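Local atomic coordinates of aclacinomycin-N/aclacinomycin-A oxidase (Streptomyces galilaeus, PDB entry 2IPI), a protein that oxidises the terminal sugar of aclacinomycins in two successive steps of antibiotic biosynthesis, using a bicovalently bound FAD and molecular oxygen. Residues Lys118-Val123 / Arg224-Thr229; Leu177-Val182 / Val195-Ala200; Tyr367-Trp372 / Arg416-Lys421; Ala374-Thr379 / Glu447-Thr452. All blocks are in the same frame, centred on the assembly; numbering follows the deposited sequence.

Contact 1: Lys118-Val123 / Arg224-Thr229; sequences KRAFAV and RYWFRT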
loop_
_atom_site.group_PDB
_atom_site.type_symbol
_atom_site.label_atom_id
_atom_site.label_comp_id
_atom_site.label_asym_id
_atom_site.label_seq_id
_atom_site.Cartn_x
_atom_site.Cartn_y
_atom_site.Cartn_z
ATOM N N LYS A 118 -17.754 7.146 21.181
ATOM C CA LYS A 118 -16.337 6.891 21.062
ATOM C C LYS A 118 -15.599 8.063 20.434
ATOM O O LYS A 118 -14.372 8.153 20.457
ATOM C CB LYS A 118 -16.107 5.639 20.204
ATOM C CG LYS A 118 -16.297 4.320 20.917
ATOM C CD LYS A 118 -17.639 3.687 20.615
ATOM C CE LYS A 118 -18.327 3.195 21.885
ATOM N NZ LYS A 118 -18.594 1.741 21.822
ATOM N N ARG A 119 -16.362 8.995 19.860
ATOM C CA ARG A 119 -15.735 10.126 19.176
ATOM C C ARG A 119 -14.826 9.587 18.068
ATOM O O ARG A 119 -13.700 10.043 17.868
ATOM C CB ARG A 119 -14.959 10.989 20.166
ATOM C CG ARG A 119 -14.805 12.443 19.775
ATOM C CD ARG A 119 -14.470 13.281 21.007
ATOM N NE ARG A 119 -13.061 13.131 21.345
ATOM C CZ ARG A 119 -12.124 14.035 21.090
ATOM N NH1 ARG A 119 -12.430 15.178 20.482
ATOM N NH2 ARG A 119 -10.863 13.812 21.438
ATOM N N ALA A 120 -15.371 8.595 17.367
ATOM C CA ALA A 120 -14.561 7.954 16.335
ATOM C C ALA A 120 -15.405 7.464 15.176
ATOM O O ALA A 120 -16.623 7.324 15.286
ATOM C CB ALA A 120 -13.771 6.793 16.935
ATOM N N PHE A 121 -14.748 7.189 14.054
ATOM C CA PHE A 121 -15.421 6.681 12.875
ATOM C C PHE A 121 -15.211 5.183 12.638
ATOM O O PHE A 121 -14.040 4.770 12.504
ATOM C CB PHE A 121 -14.888 7.452 11.669
ATOM C CG PHE A 121 -15.362 8.882 11.505
ATOM C CD1 PHE A 121 -14.612 9.914 12.033
ATOM C CD2 PHE A 121 -16.536 9.182 10.833
ATOM C CE1 PHE A 121 -14.977 11.244 11.905
ATOM C CE2 PHE A 121 -16.904 10.519 10.686
ATOM C CZ PHE A 121 -16.129 11.535 11.213
ATOM N N ALA A 122 -16.310 4.445 12.558
ATOM C CA ALA A 122 -16.448 3.025 12.284
ATOM C C ALA A 122 -16.166 2.625 10.840
ATOM O O ALA A 122 -16.767 3.110 9.892
ATOM C CB ALA A 122 -17.803 2.504 12.726
ATOM N N VAL A 123 -15.205 1.726 10.600
ATOM C CA VAL A 123 -15.015 1.201 9.243
ATOM C C VAL A 123 -14.708 -0.294 9.296
ATOM O O VAL A 123 -13.741 -0.733 9.930
ATOM C CB VAL A 123 -13.928 1.913 8.427
ATOM C CG1 VAL A 123 -14.046 3.430 8.465
ATOM C CG2 VAL A 123 -12.512 1.541 8.881
ATOM N N ARG A 224 -12.943 -4.535 12.786
ATOM C CA ARG A 224 -13.349 -3.138 12.761
ATOM C C ARG A 224 -12.211 -2.190 13.124
ATOM O O ARG A 224 -11.461 -2.415 14.076
ATOM C CB ARG A 224 -14.510 -2.871 13.737
ATOM C CG ARG A 224 -14.970 -1.419 13.662
ATOM C CD ARG A 224 -16.184 -1.180 14.536
ATOM N NE ARG A 224 -17.315 -1.960 14.073
ATOM C CZ ARG A 224 -18.208 -2.658 14.739
ATOM N NH1 ARG A 224 -18.153 -2.722 16.059
ATOM N NH2 ARG A 224 -19.165 -3.290 14.066
ATOM N N TYR A 225 -12.068 -1.100 12.380
ATOM C CA TYR A 225 -11.063 -0.094 12.619
ATOM C C TYR A 225 -11.719 1.218 13.064
ATOM O O TYR A 225 -12.823 1.425 12.554
ATOM C CB TYR A 225 -10.274 0.238 11.346
ATOM C CG TYR A 225 -9.363 -0.781 10.739
ATOM C CD1 TYR A 225 -9.786 -1.691 9.781
ATOM C CD2 TYR A 225 -8.024 -0.820 11.139
ATOM C CE1 TYR A 225 -8.918 -2.620 9.240
ATOM C CE2 TYR A 225 -7.160 -1.754 10.596
ATOM C CZ TYR A 225 -7.603 -2.644 9.653
ATOM O OH TYR A 225 -6.717 -3.562 9.114
ATOM N N TRP A 226 -11.060 1.987 13.888
ATOM C CA TRP A 226 -11.510 3.279 14.388
ATOM C C TRP A 226 -10.571 4.404 14.004
ATOM O O TRP A 226 -9.371 4.299 14.246
ATOM C CB TRP A 226 -11.780 3.260 15.909
ATOM C CG TRP A 226 -12.940 2.370 16.292
ATOM C CD1 TRP A 226 -12.827 1.027 16.542
ATOM C CD2 TRP A 226 -14.328 2.680 16.486
ATOM N NE1 TRP A 226 -14.053 0.503 16.861
ATOM C CE2 TRP A 226 -15.001 1.494 16.833
ATOM C CE3 TRP A 226 -15.090 3.843 16.380
ATOM C CZ2 TRP A 226 -16.368 1.426 17.088
ATOM C CZ3 TRP A 226 -16.451 3.783 16.633
ATOM C CH2 TRP A 226 -17.096 2.584 16.983
ATOM N N PHE A 227 -11.111 5.462 13.395
ATOM C CA PHE A 227 -10.283 6.600 13.011
ATOM C C PHE A 227 -10.665 7.915 13.684
ATOM O O PHE A 227 -11.836 8.246 13.793
ATOM C CB PHE A 227 -10.356 6.840 11.478
ATOM C CG PHE A 227 -9.716 5.652 10.767
ATOM C CD1 PHE A 227 -10.501 4.608 10.319
ATOM C CD2 PHE A 227 -8.337 5.621 10.596
ATOM C CE1 PHE A 227 -9.929 3.493 9.717
ATOM C CE2 PHE A 227 -7.769 4.510 9.987
ATOM C CZ PHE A 227 -8.555 3.467 9.548
ATOM N N ARG A 228 -9.623 8.635 14.075
ATOM C CA ARG A 228 -9.677 9.976 14.595
ATOM C C ARG A 228 -8.284 10.589 14.549
ATOM O O ARG A 228 -7.326 9.957 15.008
ATOM C CB ARG A 228 -10.196 9.965 16.034
ATOM C CG ARG A 228 -10.893 11.240 16.470
ATOM C CD ARG A 228 -10.150 11.908 17.608
ATOM N NE ARG A 228 -10.382 11.224 18.876
ATOM C CZ ARG A 228 -9.658 10.248 19.398
ATOM N NH1 ARG A 228 -8.587 9.781 18.752
ATOM N NH2 ARG A 228 -9.985 9.716 20.573
ATOM N N THR A 229 -8.180 11.802 14.026
ATOM C CA THR A 229 -6.896 12.494 14.059
ATOM C C THR A 229 -6.454 12.718 15.497
ATOM O O THR A 229 -7.216 13.308 16.261
ATOM C CB THR A 229 -6.965 13.833 13.305
ATOM O OG1 THR A 229 -7.401 13.566 11.962
ATOM C CG2 THR A 229 -5.591 14.471 13.245
#

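Contact 2: Leu177-Val182 / Val195-Ala200; sequences LYAVEV and VATSAA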
loop_
_atom_site.group_PDB
_atom_site.type_symbol
_atom_site.label_atom_id
_atom_site.label_comp_id
_atom_site.label_asym_id
_atom_site.label_seq_id
_atom_site.Cartn_x
_atom_site.Cartn_y
_atom_site.Cartn_z
ATOM N N LEU A 177 -5.271 6.371 12.978
ATOM C CA LEU A 177 -5.816 5.186 13.608
ATOM C C LEU A 177 -5.948 5.370 15.123
ATOM O O LEU A 177 -4.923 5.518 15.807
ATOM C CB LEU A 177 -4.880 3.998 13.407
ATOM C CG LEU A 177 -5.389 2.589 13.608
ATOM C CD1 LEU A 177 -6.628 2.277 12.784
ATOM C CD2 LEU A 177 -4.284 1.605 13.217
ATOM N N TYR A 178 -7.174 5.365 15.616
ATOM C CA TYR A 178 -7.429 5.437 17.048
ATOM C C TYR A 178 -7.496 4.037 17.657
ATOM O O TYR A 178 -6.897 3.795 18.705
ATOM C CB TYR A 178 -8.732 6.188 17.348
ATOM C CG TYR A 178 -9.164 6.072 18.798
ATOM C CD1 TYR A 178 -10.295 5.344 19.144
ATOM C CD2 TYR A 178 -8.436 6.696 19.809
ATOM C CE1 TYR A 178 -10.683 5.235 20.472
ATOM C CE2 TYR A 178 -8.815 6.593 21.138
ATOM C CZ TYR A 178 -9.937 5.861 21.450
ATOM O OH TYR A 178 -10.326 5.754 22.769
ATOM N N ALA A 179 -8.219 3.106 17.026
ATOM C CA ALA A 179 -8.402 1.816 17.697
ATOM C C ALA A 179 -8.674 0.681 16.726
ATOM O O ALA A 179 -9.105 0.901 15.590
ATOM C CB ALA A 179 -9.555 1.912 18.691
ATOM N N VAL A 180 -8.448 -0.544 17.200
ATOM C CA VAL A 180 -8.743 -1.696 16.354
ATOM C C VAL A 180 -9.389 -2.818 17.156
ATOM O O VAL A 180 -8.958 -3.104 18.275
ATOM C CB VAL A 180 -7.436 -2.162 15.664
ATOM C CG1 VAL A 180 -6.447 -2.654 16.710
ATOM C CG2 VAL A 180 -7.700 -3.220 14.618
ATOM N N GLU A 181 -10.416 -3.407 16.569
ATOM C CA GLU A 181 -11.094 -4.601 17.058
ATOM C C GLU A 181 -10.562 -5.805 16.297
ATOM O O GLU A 181 -10.604 -5.810 15.069
ATOM C CB GLU A 181 -12.615 -4.490 16.894
ATOM C CG GLU A 181 -13.313 -3.667 17.938
ATOM C CD GLU A 181 -14.470 -2.820 17.460
ATOM O OE1 GLU A 181 -15.338 -3.190 16.653
ATOM O OE2 GLU A 181 -14.499 -1.677 17.962
ATOM N N VAL A 182 -10.035 -6.779 17.010
ATOM C CA VAL A 182 -9.305 -7.915 16.463
ATOM C C VAL A 182 -9.786 -9.245 17.028
ATOM O O VAL A 182 -10.241 -9.307 18.179
ATOM C CB VAL A 182 -7.796 -7.800 16.769
ATOM C CG1 VAL A 182 -6.981 -8.649 15.802
ATOM C CG2 VAL A 182 -7.337 -6.350 16.706
ATOM N N VAL A 195 -10.254 -5.418 22.025
ATOM C CA VAL A 195 -10.192 -4.045 21.533
ATOM C C VAL A 195 -8.879 -3.417 21.972
ATOM O O VAL A 195 -8.447 -3.498 23.120
ATOM C CB VAL A 195 -11.400 -3.206 21.991
ATOM C CG1 VAL A 195 -11.162 -1.711 21.871
ATOM C CG2 VAL A 195 -12.615 -3.610 21.162
ATOM N N ALA A 196 -8.252 -2.747 21.005
ATOM C CA ALA A 196 -6.957 -2.133 21.222
ATOM C C ALA A 196 -6.984 -0.687 20.752
ATOM O O ALA A 196 -7.322 -0.425 19.600
ATOM C CB ALA A 196 -5.904 -2.959 20.509
ATOM N N THR A 197 -6.637 0.206 21.660
ATOM C CA THR A 197 -6.809 1.644 21.394
ATOM C C THR A 197 -5.473 2.348 21.528
ATOM O O THR A 197 -4.502 1.762 22.017
ATOM C CB THR A 197 -7.889 2.185 22.357
ATOM O OG1 THR A 197 -8.675 3.207 21.749
ATOM C CG2 THR A 197 -7.221 2.836 23.552
ATOM N N SER A 198 -5.371 3.599 21.099
ATOM C CA SER A 198 -4.115 4.335 21.148
ATOM C C SER A 198 -3.961 5.119 22.447
ATOM O O SER A 198 -3.034 5.929 22.554
ATOM C CB SER A 198 -4.027 5.276 19.949
ATOM O OG SER A 198 -4.938 6.357 20.083
ATOM N N ALA A 199 -4.840 4.891 23.418
ATOM C CA ALA A 199 -4.730 5.613 24.691
ATOM C C ALA A 199 -3.506 5.153 25.475
ATOM O O ALA A 199 -3.267 3.959 25.633
ATOM C CB ALA A 199 -5.992 5.441 25.514
ATOM N N ALA A 200 -2.736 6.123 25.964
ATOM C CA ALA A 200 -1.514 5.836 26.712
ATOM C C ALA A 200 -1.750 4.815 27.826
ATOM O O ALA A 200 -0.849 4.010 28.092
ATOM C CB ALA A 200 -0.941 7.122 27.278
HETATM O O HOH W 1 -4.635 7.558 17.430
#

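Contact 3: Tyr367-Trp372 / Arg416-Lys421; sequences YLRKPW and RDSIIK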
loop_
_atom_site.group_PDB
_atom_site.type_symbol
_atom_site.label_atom_id
_atom_site.label_comp_id
_atom_site.label_asym_id
_atom_site.label_seq_id
_atom_site.Cartn_x
_atom_site.Cartn_y
_atom_site.Cartn_z
ATOM N N TYR A 367 11.865 2.696 -0.901
ATOM C CA TYR A 367 11.826 4.016 -0.304
ATOM C C TYR A 367 13.141 4.758 -0.564
ATOM O O TYR A 367 14.194 4.284 -0.135
ATOM C CB TYR A 367 11.616 3.953 1.213
ATOM C CG TYR A 367 10.216 3.643 1.672
ATOM C CD1 TYR A 367 9.220 4.618 1.608
ATOM C CD2 TYR A 367 9.869 2.401 2.173
ATOM C CE1 TYR A 367 7.943 4.338 2.028
ATOM C CE2 TYR A 367 8.581 2.105 2.596
ATOM C CZ TYR A 367 7.618 3.090 2.522
ATOM O OH TYR A 367 6.328 2.850 2.928
ATOM N N LEU A 368 13.132 5.894 -1.262
ATOM C CA LEU A 368 14.389 6.592 -1.519
ATOM C C LEU A 368 14.604 7.736 -0.528
ATOM O O LEU A 368 13.714 8.570 -0.348
ATOM C CB LEU A 368 14.473 7.191 -2.927
ATOM C CG LEU A 368 14.190 6.297 -4.130
ATOM C CD1 LEU A 368 14.252 7.069 -5.448
ATOM C CD2 LEU A 368 15.145 5.122 -4.171
ATOM N N ARG A 369 15.779 7.815 0.070
ATOM C CA ARG A 369 16.114 8.935 0.938
ATOM C C ARG A 369 16.745 10.081 0.161
ATOM O O ARG A 369 16.654 11.240 0.572
ATOM C CB ARG A 369 17.077 8.524 2.045
ATOM C CG ARG A 369 16.414 8.006 3.306
ATOM C CD ARG A 369 17.494 7.721 4.355
ATOM N NE ARG A 369 17.583 8.819 5.316
ATOM C CZ ARG A 369 18.727 9.296 5.821
ATOM N NH1 ARG A 369 19.959 8.822 5.432
ATOM N NH2 ARG A 369 18.635 10.296 6.698
ATOM N N LYS A 370 17.383 9.718 -0.944
ATOM C CA LYS A 370 18.024 10.651 -1.864
ATOM C C LYS A 370 17.791 10.188 -3.299
ATOM O O LYS A 370 17.489 9.014 -3.523
ATOM C CB LYS A 370 19.520 10.750 -1.581
ATOM C CG LYS A 370 19.897 11.401 -0.271
ATOM C CD LYS A 370 21.191 10.847 0.326
ATOM C CE LYS A 370 22.410 11.718 0.163
ATOM N NZ LYS A 370 22.955 12.328 1.411
ATOM N N PRO A 371 17.913 11.075 -4.283
ATOM C CA PRO A 371 17.563 10.709 -5.663
ATOM C C PRO A 371 18.381 9.530 -6.189
ATOM O O PRO A 371 19.396 9.176 -5.592
ATOM C CB PRO A 371 17.945 11.969 -6.444
ATOM C CG PRO A 371 17.885 13.074 -5.447
ATOM C CD PRO A 371 18.411 12.452 -4.183
ATOM N N TRP A 372 17.970 8.910 -7.294
ATOM C CA TRP A 372 18.766 7.880 -7.949
ATOM C C TRP A 372 20.164 8.411 -8.278
ATOM O O TRP A 372 20.358 9.633 -8.314
ATOM C CB TRP A 372 18.107 7.438 -9.241
ATOM C CG TRP A 372 16.739 6.854 -9.208
ATOM C CD1 TRP A 372 15.595 7.378 -9.750
ATOM C CD2 TRP A 372 16.350 5.616 -8.607
ATOM N NE1 TRP A 372 14.532 6.537 -9.512
ATOM C CE2 TRP A 372 14.967 5.453 -8.814
ATOM C CE3 TRP A 372 17.070 4.641 -7.903
ATOM C CZ2 TRP A 372 14.267 4.339 -8.346
ATOM C CZ3 TRP A 372 16.367 3.545 -7.446
ATOM C CH2 TRP A 372 14.998 3.400 -7.666
ATOM N N ARG A 416 10.274 7.111 7.950
ATOM C CA ARG A 416 9.794 8.483 8.108
ATOM C C ARG A 416 10.804 9.518 7.646
ATOM O O ARG A 416 10.853 10.613 8.201
ATOM C CB ARG A 416 9.381 8.719 9.573
ATOM C CG ARG A 416 8.276 7.764 10.006
ATOM C CD ARG A 416 6.934 8.042 9.332
ATOM N NE ARG A 416 5.875 7.281 10.004
ATOM C CZ ARG A 416 4.602 7.666 10.080
ATOM N NH1 ARG A 416 4.224 8.803 9.522
ATOM N NH2 ARG A 416 3.722 6.897 10.719
ATOM N N ASP A 417 11.612 9.230 6.623
ATOM C CA ASP A 417 12.511 10.298 6.131
ATOM C C ASP A 417 12.905 9.963 4.687
ATOM O O ASP A 417 14.082 9.995 4.344
ATOM C CB ASP A 417 13.715 10.490 7.030
ATOM C CG ASP A 417 14.692 11.580 6.653
ATOM O OD1 ASP A 417 15.914 11.316 6.604
ATOM O OD2 ASP A 417 14.301 12.736 6.381
ATOM N N SER A 418 11.874 9.653 3.905
ATOM C CA SER A 418 11.999 9.394 2.481
ATOM C C SER A 418 11.297 10.491 1.675
ATOM O O SER A 418 10.345 11.113 2.151
ATOM C CB SER A 418 11.455 8.018 2.109
ATOM O OG SER A 418 12.281 6.997 2.663
ATOM N N ILE A 419 11.788 10.713 0.448
ATOM C CA ILE A 419 11.310 11.805 -0.392
ATOM C C ILE A 419 10.492 11.282 -1.566
ATOM O O ILE A 419 9.673 12.013 -2.135
ATOM C CB ILE A 419 12.470 12.652 -0.938
ATOM C CG1 ILE A 419 13.306 11.965 -2.018
ATOM C CG2 ILE A 419 13.382 13.139 0.190
ATOM C CD1 ILE A 419 14.607 12.679 -2.347
ATOM N N ILE A 420 10.730 10.023 -1.938
ATOM C CA ILE A 420 10.057 9.368 -3.044
ATOM C C ILE A 420 9.875 7.877 -2.803
ATOM O O ILE A 420 10.748 7.240 -2.221
ATOM C CB ILE A 420 10.848 9.565 -4.351
ATOM C CG1 ILE A 420 10.958 11.019 -4.815
ATOM C CG2 ILE A 420 10.259 8.725 -5.475
ATOM C CD1 ILE A 420 12.218 11.316 -5.599
ATOM N N LYS A 421 8.756 7.311 -3.242
ATOM C CA LYS A 421 8.544 5.868 -3.171
ATOM C C LYS A 421 8.498 5.265 -4.576
ATOM O O LYS A 421 7.890 5.861 -5.467
ATOM C CB LYS A 421 7.232 5.582 -2.460
ATOM C CG LYS A 421 7.341 4.632 -1.272
ATOM C CD LYS A 421 6.029 3.869 -1.172
ATOM C CE LYS A 421 5.229 4.418 0.007
ATOM N NZ LYS A 421 4.845 3.405 1.002
#

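Contact 4: Ala374-Thr379 / Glu447-Thr452; sequences AAQAAT and EIFATT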
loop_
_atom_site.group_PDB
_atom_site.type_symbol
_atom_site.label_atom_id
_atom_site.label_comp_id
_atom_site.label_asym_id
_atom_site.label_seq_id
_atom_site.Cartn_x
_atom_site.Cartn_y
_atom_site.Cartn_z
ATOM N N ALA A 374 23.594 8.720 -10.984
ATOM C CA ALA A 374 23.840 8.753 -12.422
ATOM C C ALA A 374 23.663 7.365 -13.037
ATOM O O ALA A 374 23.023 7.182 -14.064
ATOM C CB ALA A 374 25.238 9.275 -12.743
ATOM N N ALA A 375 24.253 6.372 -12.378
ATOM C CA ALA A 375 24.261 5.000 -12.884
ATOM C C ALA A 375 22.886 4.351 -12.804
ATOM O O ALA A 375 22.461 3.666 -13.733
ATOM C CB ALA A 375 25.282 4.180 -12.114
ATOM N N GLN A 376 22.183 4.564 -11.689
ATOM C CA GLN A 376 20.849 3.975 -11.548
ATOM C C GLN A 376 19.908 4.537 -12.607
ATOM O O GLN A 376 19.163 3.807 -13.257
ATOM C CB GLN A 376 20.313 4.204 -10.135
ATOM C CG GLN A 376 20.939 3.291 -9.083
ATOM C CD GLN A 376 20.693 3.759 -7.661
ATOM O OE1 GLN A 376 20.304 2.941 -6.813
ATOM N NE2 GLN A 376 20.914 5.036 -7.388
ATOM N N ALA A 377 19.937 5.848 -12.822
ATOM C CA ALA A 377 19.131 6.464 -13.870
ATOM C C ALA A 377 19.371 5.781 -15.218
ATOM O O ALA A 377 18.444 5.622 -16.011
ATOM C CB ALA A 377 19.445 7.944 -13.965
ATOM N N ALA A 378 20.627 5.384 -15.416
ATOM C CA ALA A 378 21.051 4.796 -16.682
ATOM C C ALA A 378 20.600 3.346 -16.810
ATOM O O ALA A 378 20.304 2.908 -17.925
ATOM C CB ALA A 378 22.558 4.905 -16.832
ATOM N N THR A 379 20.570 2.631 -15.694
ATOM C CA THR A 379 20.032 1.280 -15.573
ATOM C C THR A 379 18.563 1.297 -15.983
ATOM O O THR A 379 18.085 0.466 -16.755
ATOM C CB THR A 379 20.158 0.737 -14.137
ATOM O OG1 THR A 379 21.538 0.488 -13.823
ATOM C CG2 THR A 379 19.436 -0.588 -13.980
ATOM N N GLU A 447 19.759 -4.784 -10.538
ATOM C CA GLU A 447 20.736 -3.911 -11.196
ATOM C C GLU A 447 20.690 -2.505 -10.637
ATOM O O GLU A 447 21.751 -1.895 -10.428
ATOM C CB GLU A 447 20.455 -3.940 -12.695
ATOM C CG GLU A 447 21.677 -3.763 -13.581
ATOM C CD GLU A 447 21.224 -3.530 -15.016
ATOM O OE1 GLU A 447 20.954 -4.540 -15.703
ATOM O OE2 GLU A 447 21.133 -2.345 -15.399
ATOM N N ILE A 448 19.519 -1.904 -10.365
ATOM C CA ILE A 448 19.695 -0.583 -9.755
ATOM C C ILE A 448 20.042 -0.705 -8.274
ATOM O O ILE A 448 20.443 0.290 -7.658
ATOM C CB ILE A 448 18.512 0.383 -9.916
ATOM C CG1 ILE A 448 17.790 0.661 -8.588
ATOM C CG2 ILE A 448 17.546 -0.049 -11.007
ATOM C CD1 ILE A 448 16.324 0.369 -8.696
ATOM N N PHE A 449 19.913 -1.869 -7.634
ATOM C CA PHE A 449 20.287 -1.898 -6.213
ATOM C C PHE A 449 21.527 -2.775 -6.007
ATOM O O PHE A 449 21.857 -3.165 -4.889
ATOM C CB PHE A 449 19.130 -2.380 -5.340
ATOM C CG PHE A 449 18.056 -1.298 -5.230
ATOM C CD1 PHE A 449 18.376 -0.070 -4.685
ATOM C CD2 PHE A 449 16.769 -1.541 -5.681
ATOM C CE1 PHE A 449 17.423 0.934 -4.568
ATOM C CE2 PHE A 449 15.803 -0.550 -5.572
ATOM C CZ PHE A 449 16.148 0.669 -5.024
ATOM N N ALA A 450 22.155 -3.022 -7.143
ATOM C CA ALA A 450 23.328 -3.854 -7.321
ATOM C C ALA A 450 24.468 -3.490 -6.388
ATOM O O ALA A 450 25.206 -4.385 -5.962
ATOM C CB ALA A 450 23.795 -3.769 -8.774
ATOM N N THR A 451 24.672 -2.214 -6.053
ATOM C CA THR A 451 25.822 -1.922 -5.200
ATOM C C THR A 451 25.624 -2.392 -3.769
ATOM O O THR A 451 26.510 -2.344 -2.919
ATOM C CB THR A 451 26.144 -0.414 -5.188
ATOM O OG1 THR A 451 27.472 -0.281 -4.671
ATOM C CG2 THR A 451 25.199 0.342 -4.280
ATOM N N THR A 452 24.417 -2.866 -3.457
ATOM C CA THR A 452 24.190 -3.395 -2.121
ATOM C C THR A 452 24.069 -4.917 -2.122
ATOM O O THR A 452 24.301 -5.554 -1.087
ATOM C CB THR A 452 22.888 -2.817 -1.529
ATOM O OG1 THR A 452 23.115 -2.280 -0.226
ATOM C CG2 THR A 452 21.900 -3.969 -1.404
HETATM O O HOH W 2 22.414 0.559 -11.581
#

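Contact 1: Lys118-Val123 / Arg224-Thr229
The shortest polar bond joining these two antiparallel strands runs from Tyr225 N to Val123 O, 3.0 Å and nearly straight at 173°. Val123 N returns a bond to Tyr225 O, and Phe121 and Phe227 form a second reciprocal pair. Between them lies the non-hydrogen-bonded pair Ala122 and Trp226, where Trp226 CA directs its hydrogen at Phe121 O. The Trp226 indole spreads over strand 120-123 and the loop before it: Ala122 CB lies over one face, Lys118 CG over the opposite one, and Ala120 CB is pressed against the ring edge, 3.3 Å from CE3. The indole N-H is taken up by Glu181 of strand 177-185. On the other side of the sheet, a chi1 of -48° places Val123 CG2 between the backbone N and the carbonyl carbon, from where it reaches the Phe227 ring edge, 3.3 Å from CE1. CG2 also lies 3.6 Å from Tyr225 CB. Tyr225 OH is bonded to Gly155 O, and its side chain comes within about 5 Å of the FAD. Arg119 NH1 holds the carbonyls of Ala232 and Gly234. Arg119 and Ala120 face Asp115 as a G1 beta bulge, in the antiparallel sheet of a PCMH-type FAD-binding domain.

Contact 2: Leu177-Val182 / Val195-Ala200
Val180 and Ala196 form the tight centre of this contact. Val180 N is 2.7 Å from Ala196 O, the return bond from Ala196 N to Val180 O is 2.8 Å, and Val180 CG1 meets Ala196 CB; the Val180 side chain is about 8 Å from the FAD. The non-hydrogen-bonded pairs flanking it are drawn in as well, with Ala179 CA only 4.0 Å from Thr197 CA. In Tyr178, CG anti to the backbone N (chi1 170°) turns the ring across to strand 191-197, and Thr197 OG1 rests over one of its faces, 3.0 Å from CZ. Strands 177-185 and 191-197 make a beta hairpin at the border of the five-stranded sheet, and Tyr178 and Ala179 form a classic beta bulge opposite Trp226. Arg228 adds a cation-pi contact to the Tyr178 ring. At the other end the Val195 and Glu181 side chains lie side by side, CG2 and CG 3.3 Å apart, although Val195 is exposed to solvent. Toward the end of strand 191-197 the pairing slackens: the bond from Ser198 N to Tyr178 O is weak, bent to 124°. A water links the strands there, donating to Leu177 O and lying 2.9 Å from Ser198 OG.

Contact 3: Tyr367-Trp372 / Arg416-Lys421
Leu368 and Ile420 pair antiparallel where strands 360-368 and 420-428 meet, Leu368 N giving a 2.9 Å, almost straight bond to Ile420 O. Leu368 O accepts from Ile419 N rather than from Ile420 N, which is buried without a partner. Next along, Tyr367 and Lys421 are a non-hydrogen-bonded pair. Tyr367 CG lies anti to its carbonyl carbon (chi1 -76°), which lays the ring along Lys421, the two side chains pointing the same way. Lys421 CG and CE both lie 3.4 Å from Tyr367 CE1. The modelled 2.5 Å between Lys421 NZ and Tyr367 OH is very short, and its exact length is doubtful. Lys421 also makes a cation-pi contact with Phe466. Ser418 OG sits beside Tyr367 CB and is bonded to Glu463. Toward solvent, in one of two Arg369 conformers, the guanidinium grips Asp417 side-on: NH2 is 2.9 Å and NE 3.3 Å from the same oxygen, OD1, which lies close to the guanidinium plane while the carboxylate is turned 57° from it. At the inner end, the Lys421 side chain is about 4 Å from those of the catalytic Tyr397 and Tyr469 and about 6 Å from the FAD and bound aclacinomycin, consistent with a place beside the active site.

Contact 4: Ala374-Thr379 / Glu447-Thr452
Thr379 and Ile448 meet methyl to methyl, CG2 to CG2 at 3.6 Å, with the two side chains crossing at about a right angle. Thr379 has CG2 anti to its backbone N and OG1 anti to the carbonyl carbon (OG1 chi1 -70°), which sends the methyl toward helix 434-448. One turn back, Gln376 CG packs against the end of the same helix, 3.9 Å from Ile448 CB and 3.4 Å from Ile448 O. A water lies beside Thr379 OG1, although that approach is modelled doubtfully short. Around this shell, Ile448 is modelled away from the staggered positions (chi1 111°), which suggests strain or uncertainty. Its CG1 sits 3.6 Å above the centre of the Phe449 ring and also touches Trp372. At Phe449 the backbone departs from helix 434-448, and the ring is placed by an edge-to-face contact with Tyr445 and by Pro456. On the far side, Ala377 settles against Ile269 of helix 262-278. The contact therefore joins the beginning of helix 374-385 to the end of helix 434-448 through a small apolar core, while Glu447 O, in the last turn of its helix, accepts a 2.8 Å hydrogen bond from the same water.

The four contacts form two pairs. Contacts 1 and 2, with centres 9 Å apart, share the five-stranded antiparallel sheet of the FAD-binding domain; in sequence, contact 2 falls between the two segments of contact 1. Both close before contacts 3 and 4 open. The centres of these two are about 15 Å apart, and their segments alternate along the chain. Trp372, at the end of segment 367-372, packs on Ile448 and Phe449 of contact 4. Contact 3 lies at the edge of the seven-stranded sheet, where 360-368 is the outermost strand. Contacts 1 and 3 are about 31 Å apart between centres, yet the FAD comes near Tyr225 and Lys421 alike, so the FAD-binding sheet and the sheet near the substrate meet at the cofactor.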